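Local coordinates for protein rhizobiales Sp. Pch2 (Marine metagenome, PDB 6PB3) that is a Trip13/Pch2-like AAA+ ATPase that probably remodels HORMA domain proteins and so regulates bacterial cGAS-like enzymes in immunity against bacteriophages, at residues 181-186 / 199-204; 133-138 / 153-158. All blocks are in the same frame, centred on the assembly; numbering follows the deposited sequence.

Interaction 1: residues 181-186 / 199-204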
loop_
_atom_site.group_PDB
_atom_site.type_symbol
_atom_site.label_atom_id
_atom_site.label_comp_id
_atom_site.label_asym_id
_atom_site.label_seq_id
_atom_site.Cartn_x
_atom_site.Cartn_y
_atom_site.Cartn_z
ATOM N N ASN A 181 15.935 20.483 12.408
ATOM C CA ASN A 181 15.962 21.864 12.881
ATOM C C ASN A 181 17.383 22.409 12.921
ATOM O O ASN A 181 17.622 23.563 12.548
ATOM C CB ASN A 181 15.305 21.966 14.252
ATOM C CG ASN A 181 14.081 22.848 14.227
ATOM O OD1 ASN A 181 13.013 22.430 13.782
ATOM N ND2 ASN A 181 14.234 24.089 14.678
ATOM N N ALA A 182 18.340 21.590 13.368
ATOM C CA ALA A 182 19.741 22.002 13.341
ATOM C C ALA A 182 20.196 22.328 11.924
ATOM O O ALA A 182 20.983 23.256 11.711
ATOM C CB ALA A 182 20.621 20.908 13.944
ATOM N N PHE A 183 19.714 21.565 10.945
ATOM C CA PHE A 183 20.100 21.779 9.557
ATOM C C PHE A 183 19.499 23.067 9.014
ATOM O O PHE A 183 20.184 23.857 8.354
ATOM C CB PHE A 183 19.650 20.577 8.734
ATOM C CG PHE A 183 20.170 20.568 7.338
ATOM C CD1 PHE A 183 21.520 20.384 7.087
ATOM C CD2 PHE A 183 19.309 20.738 6.266
ATOM C CE1 PHE A 183 22.004 20.368 5.793
ATOM C CE2 PHE A 183 19.782 20.725 4.971
ATOM C CZ PHE A 183 21.135 20.548 4.735
ATOM N N ILE A 184 18.214 23.289 9.297
ATOM C CA ILE A 184 17.523 24.506 8.878
ATOM C C ILE A 184 18.200 25.735 9.465
ATOM O O ILE A 184 18.468 26.717 8.764
ATOM C CB ILE A 184 16.050 24.443 9.312
ATOM C CG1 ILE A 184 15.265 23.464 8.450
ATOM C CG2 ILE A 184 15.428 25.817 9.329
ATOM C CD1 ILE A 184 14.040 22.985 9.182
ATOM N N ARG A 185 18.439 25.714 10.776
ATOM C CA ARG A 185 19.139 26.820 11.417
ATOM C C ARG A 185 20.503 27.052 10.778
ATOM O O ARG A 185 20.924 28.201 10.601
ATOM C CB ARG A 185 19.273 26.548 12.915
ATOM C CG ARG A 185 17.934 26.534 13.641
ATOM C CD ARG A 185 18.064 26.094 15.087
ATOM N NE ARG A 185 16.754 25.983 15.723
ATOM C CZ ARG A 185 16.566 25.721 17.013
ATOM N NH1 ARG A 185 17.609 25.540 17.815
ATOM N NH2 ARG A 185 15.333 25.642 17.506
ATOM N N GLY A 186 21.199 25.977 10.401
ATOM C CA GLY A 186 22.502 26.140 9.772
ATOM C C GLY A 186 22.402 26.811 8.416
ATOM O O GLY A 186 23.170 27.729 8.106
ATOM N N VAL A 199 25.780 24.688 0.531
ATOM C CA VAL A 199 25.495 23.320 0.941
ATOM C C VAL A 199 24.967 22.558 -0.263
ATOM O O VAL A 199 24.073 23.040 -0.966
ATOM C CB VAL A 199 24.471 23.250 2.095
ATOM C CG1 VAL A 199 24.356 21.799 2.613
ATOM C CG2 VAL A 199 24.825 24.213 3.214
ATOM N N ILE A 200 25.512 21.370 -0.490
ATOM C CA ILE A 200 24.997 20.440 -1.482
ATOM C C ILE A 200 24.420 19.258 -0.734
ATOM O O ILE A 200 25.093 18.654 0.115
ATOM C CB ILE A 200 26.088 19.958 -2.457
ATOM C CG1 ILE A 200 26.706 21.142 -3.203
ATOM C CG2 ILE A 200 25.503 18.887 -3.407
ATOM C CD1 ILE A 200 27.945 20.792 -4.017
HETATM N N MSE A 201 23.200 18.899 -1.062
HETATM C CA MSE A 201 22.740 17.652 -0.496
HETATM C C MSE A 201 22.110 16.767 -1.544
HETATM O O MSE A 201 21.407 17.224 -2.440
HETATM C CB MSE A 201 21.799 17.923 0.656
HETATM C CG MSE A 201 20.500 18.531 0.310
HETATM SE SE MSE A 201 19.473 18.116 1.892
HETATM C CE MSE A 201 19.638 16.213 1.778
ATOM N N CYS A 202 22.384 15.475 -1.423
ATOM C CA CYS A 202 21.920 14.480 -2.370
ATOM C C CYS A 202 20.821 13.657 -1.722
ATOM O O CYS A 202 20.899 13.329 -0.534
ATOM C CB CYS A 202 23.078 13.557 -2.828
ATOM S SG CYS A 202 24.463 14.463 -3.558
ATOM N N THR A 203 19.811 13.311 -2.516
ATOM C CA THR A 203 18.720 12.458 -2.086
ATOM C C THR A 203 18.269 11.649 -3.290
ATOM O O THR A 203 18.374 12.100 -4.434
ATOM C CB THR A 203 17.556 13.272 -1.518
ATOM O OG1 THR A 203 16.546 12.384 -1.042
ATOM C CG2 THR A 203 16.967 14.174 -2.591
ATOM N N ASN A 204 17.796 10.438 -3.033
ATOM C CA ASN A 204 17.248 9.640 -4.120
ATOM C C ASN A 204 15.895 10.175 -4.550
ATOM O O ASN A 204 15.650 10.390 -5.742
ATOM C CB ASN A 204 17.147 8.183 -3.692
ATOM C CG ASN A 204 18.444 7.671 -3.160
ATOM O OD1 ASN A 204 19.523 8.128 -3.558
ATOM N ND2 ASN A 204 18.360 6.735 -2.231
#

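Interaction 2: residues 133-138 / 153-158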
loop_
_atom_site.group_PDB
_atom_site.type_symbol
_atom_site.label_atom_id
_atom_site.label_comp_id
_atom_site.label_asym_id
_atom_site.label_seq_id
_atom_site.Cartn_x
_atom_site.Cartn_y
_atom_site.Cartn_z
ATOM N N GLU A 133 28.734 25.086 12.404
ATOM C CA GLU A 133 29.585 26.024 13.123
ATOM C C GLU A 133 30.980 26.077 12.510
ATOM O O GLU A 133 31.550 27.158 12.321
ATOM C CB GLU A 133 29.670 25.645 14.596
ATOM C CG GLU A 133 30.525 26.624 15.389
ATOM C CD GLU A 133 29.980 28.040 15.338
ATOM O OE1 GLU A 133 28.745 28.203 15.268
ATOM O OE2 GLU A 133 30.786 28.992 15.371
ATOM N N HIS A 134 31.547 24.911 12.195
ATOM C CA HIS A 134 32.846 24.882 11.535
ATOM C C HIS A 134 32.780 25.579 10.184
ATOM O O HIS A 134 33.654 26.389 9.849
ATOM C CB HIS A 134 33.319 23.435 11.381
ATOM C CG HIS A 134 34.703 23.299 10.821
ATOM N ND1 HIS A 134 34.949 22.779 9.568
ATOM C CD2 HIS A 134 35.915 23.606 11.345
ATOM C CE1 HIS A 134 36.251 22.773 9.342
ATOM N NE2 HIS A 134 36.860 23.270 10.405
ATOM N N THR A 135 31.732 25.298 9.406
ATOM C CA THR A 135 31.606 25.902 8.086
ATOM C C THR A 135 31.563 27.423 8.179
ATOM O O THR A 135 32.238 28.118 7.407
ATOM C CB THR A 135 30.360 25.367 7.392
ATOM O OG1 THR A 135 30.408 23.936 7.375
ATOM C CG2 THR A 135 30.281 25.878 5.968
ATOM N N VAL A 136 30.802 27.954 9.140
ATOM C CA VAL A 136 30.741 29.400 9.342
ATOM C C VAL A 136 32.115 29.952 9.700
ATOM O O VAL A 136 32.557 30.966 9.146
ATOM C CB VAL A 136 29.694 29.739 10.422
ATOM C CG1 VAL A 136 29.731 31.221 10.762
ATOM C CG2 VAL A 136 28.302 29.317 9.968
ATOM N N SER A 137 32.813 29.294 10.626
ATOM C CA SER A 137 34.122 29.779 11.054
ATOM C C SER A 137 35.099 29.835 9.882
ATOM O O SER A 137 35.749 30.860 9.647
ATOM C CB SER A 137 34.666 28.891 12.176
ATOM O OG SER A 137 35.995 29.243 12.509
ATOM N N GLU A 138 35.205 28.741 9.127
ATOM C CA GLU A 138 36.130 28.709 7.998
ATOM C C GLU A 138 35.758 29.742 6.944
ATOM O O GLU A 138 36.635 30.389 6.363
ATOM C CB GLU A 138 36.166 27.309 7.395
ATOM C CG GLU A 138 37.017 26.339 8.190
ATOM C CD GLU A 138 38.459 26.806 8.296
ATOM O OE1 GLU A 138 39.061 27.126 7.244
ATOM O OE2 GLU A 138 38.979 26.872 9.431
ATOM N N VAL A 153 33.673 27.662 0.826
ATOM C CA VAL A 153 33.502 26.439 1.599
ATOM C C VAL A 153 32.223 25.752 1.147
ATOM O O VAL A 153 31.141 26.338 1.239
ATOM C CB VAL A 153 33.419 26.720 3.105
ATOM C CG1 VAL A 153 33.214 25.401 3.861
ATOM C CG2 VAL A 153 34.658 27.453 3.586
ATOM N N ILE A 154 32.332 24.499 0.713
ATOM C CA ILE A 154 31.162 23.713 0.343
ATOM C C ILE A 154 30.957 22.645 1.402
ATOM O O ILE A 154 31.873 21.868 1.704
ATOM C CB ILE A 154 31.302 23.071 -1.040
ATOM C CG1 ILE A 154 31.474 24.150 -2.109
ATOM C CG2 ILE A 154 30.058 22.225 -1.326
ATOM C CD1 ILE A 154 31.777 23.586 -3.491
ATOM N N LEU A 155 29.765 22.608 1.972
ATOM C CA LEU A 155 29.382 21.537 2.871
ATOM C C LEU A 155 28.584 20.520 2.056
ATOM O O LEU A 155 27.624 20.885 1.370
ATOM C CB LEU A 155 28.578 22.097 4.043
ATOM C CG LEU A 155 28.117 21.122 5.122
ATOM C CD1 LEU A 155 29.299 20.515 5.870
ATOM C CD2 LEU A 155 27.194 21.853 6.086
ATOM N N LEU A 156 28.991 19.259 2.105
ATOM C CA LEU A 156 28.313 18.195 1.372
ATOM C C LEU A 156 27.636 17.241 2.347
ATOM O O LEU A 156 28.273 16.765 3.296
ATOM C CB LEU A 156 29.311 17.443 0.480
ATOM C CG LEU A 156 28.827 16.233 -0.326
ATOM C CD1 LEU A 156 27.459 16.450 -0.984
ATOM C CD2 LEU A 156 29.883 15.862 -1.389
ATOM N N VAL A 157 26.361 16.947 2.090
ATOM C CA VAL A 157 25.532 16.076 2.922
ATOM C C VAL A 157 25.003 14.923 2.069
ATOM O O VAL A 157 24.235 15.147 1.122
ATOM C CB VAL A 157 24.362 16.846 3.554
ATOM C CG1 VAL A 157 23.685 15.990 4.594
ATOM C CG2 VAL A 157 24.833 18.165 4.152
ATOM N N ASP A 158 25.368 13.687 2.437
ATOM C CA ASP A 158 25.020 12.486 1.678
ATOM C C ASP A 158 23.699 11.854 2.105
ATOM O O ASP A 158 23.183 10.987 1.385
ATOM C CB ASP A 158 26.139 11.443 1.799
#

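Interaction 1: residues 181-186 / 199-204
Phe183 on the helix and Val199 and Met201 on the strand have their backbones well apart, with CA of Phe183 10.3 Å from CA of Val199 and 11.2 Å from CA of Met201, and no hydrogen bond joins the two segments. The benzyl group spans the distance. With CG anti to the backbone N (chi1 -171°), Phe183 extends from the helix toward the sheet, and the far end of its ring does the touching. CZ is the shared point: it lies 4.1 Å from CG1 of Val199 and 4.1 Å from SE of Met201, which is a selenomethionine here. SE also approaches the neighbouring ring carbon, with 4.0 Å between it and CE2 of Phe183. This is an oblique Met-aromatic contact, with SE 5.0 Å from the centroid of the Phe183 ring and 56° off its normal. The Val199 and Phe183 side chains run alongside one another, pointing opposite ways. Val157 also packs on the ring, Ile128 touches the Phe183 side chain, and Phe132 meets it ring to ring. Such a greasy seam belongs to the beta-alpha-beta crossover of a P-loop NTPase core, where helix 179-192 links parallel neighbouring strands 151-157 and 197-203 and packs on their sheet.

Interaction 2: residues 133-138 / 153-158
Thr135 comes closest to the strand, its CA 6.8 Å from the CA of Val153, where helix 124-141 runs nearly antiparallel to strand 151-157 (168° between the local directions, axes 9.1 Å apart). Its two branches do different jobs. CG2 of Thr135, anti to the backbone N, lies 3.6 Å from CG1 of Val153 as the two side chains pass at a slant. The hydroxyl branch is turned to Leu155 instead: OG1 of Thr135 sits 3.9 Å from CD1 and 4.0 Å from CD2 of that leucine, so both leucine methyls abut the oxygen. No polar partner is offered there; OG1 is hydrogen-bonded to the carbonyl of Ala131, one turn back on its own helix. Val136, next along, points away from the strand and packs on Arg189 and Leu190 of helix 179-192. One turn beyond Thr135, Glu138 adds its CB, 4.1 Å from CG2 of Val153. The chain then bends at chi2 (-59°), leading the carboxylate away from the strand, while CG of Glu138 lies over one face of the His134 ring, toward its rim. What crosses this interface is therefore van der Waals packing, aliphatic carbon on carbon apart from the hydroxyl oxygen of Thr135 against the Leu155 methyls: the threonine hydroxyl is satisfied within the helix, the glutamate's charge is turned aside, and the helix and strand meet without a hydrogen bond.

In the fold
Following the chain from the N terminus, helix 124-141 is the first of the four elements to be reached; its return through a partly disordered loop to strand 151-157 closes interaction 2. Further on, helix 179-192 turns back into strand 197-203 and closes interaction 1. The two closures are in series, neither nested nor crossed. They meet in the sheet, where the strands are parallel neighbours: Ile200 N lies 2.9 Å from Leu155 O, and Ile200 O lies 2.9 Å from Val157 N, both probable hydrogen bonds. The two helices also touch, Ala182 resting on Thr125 and Ser129. Interactions 1 and 2 thus tie two adjacent helices to two central strands of the AAA+ alpha/beta core.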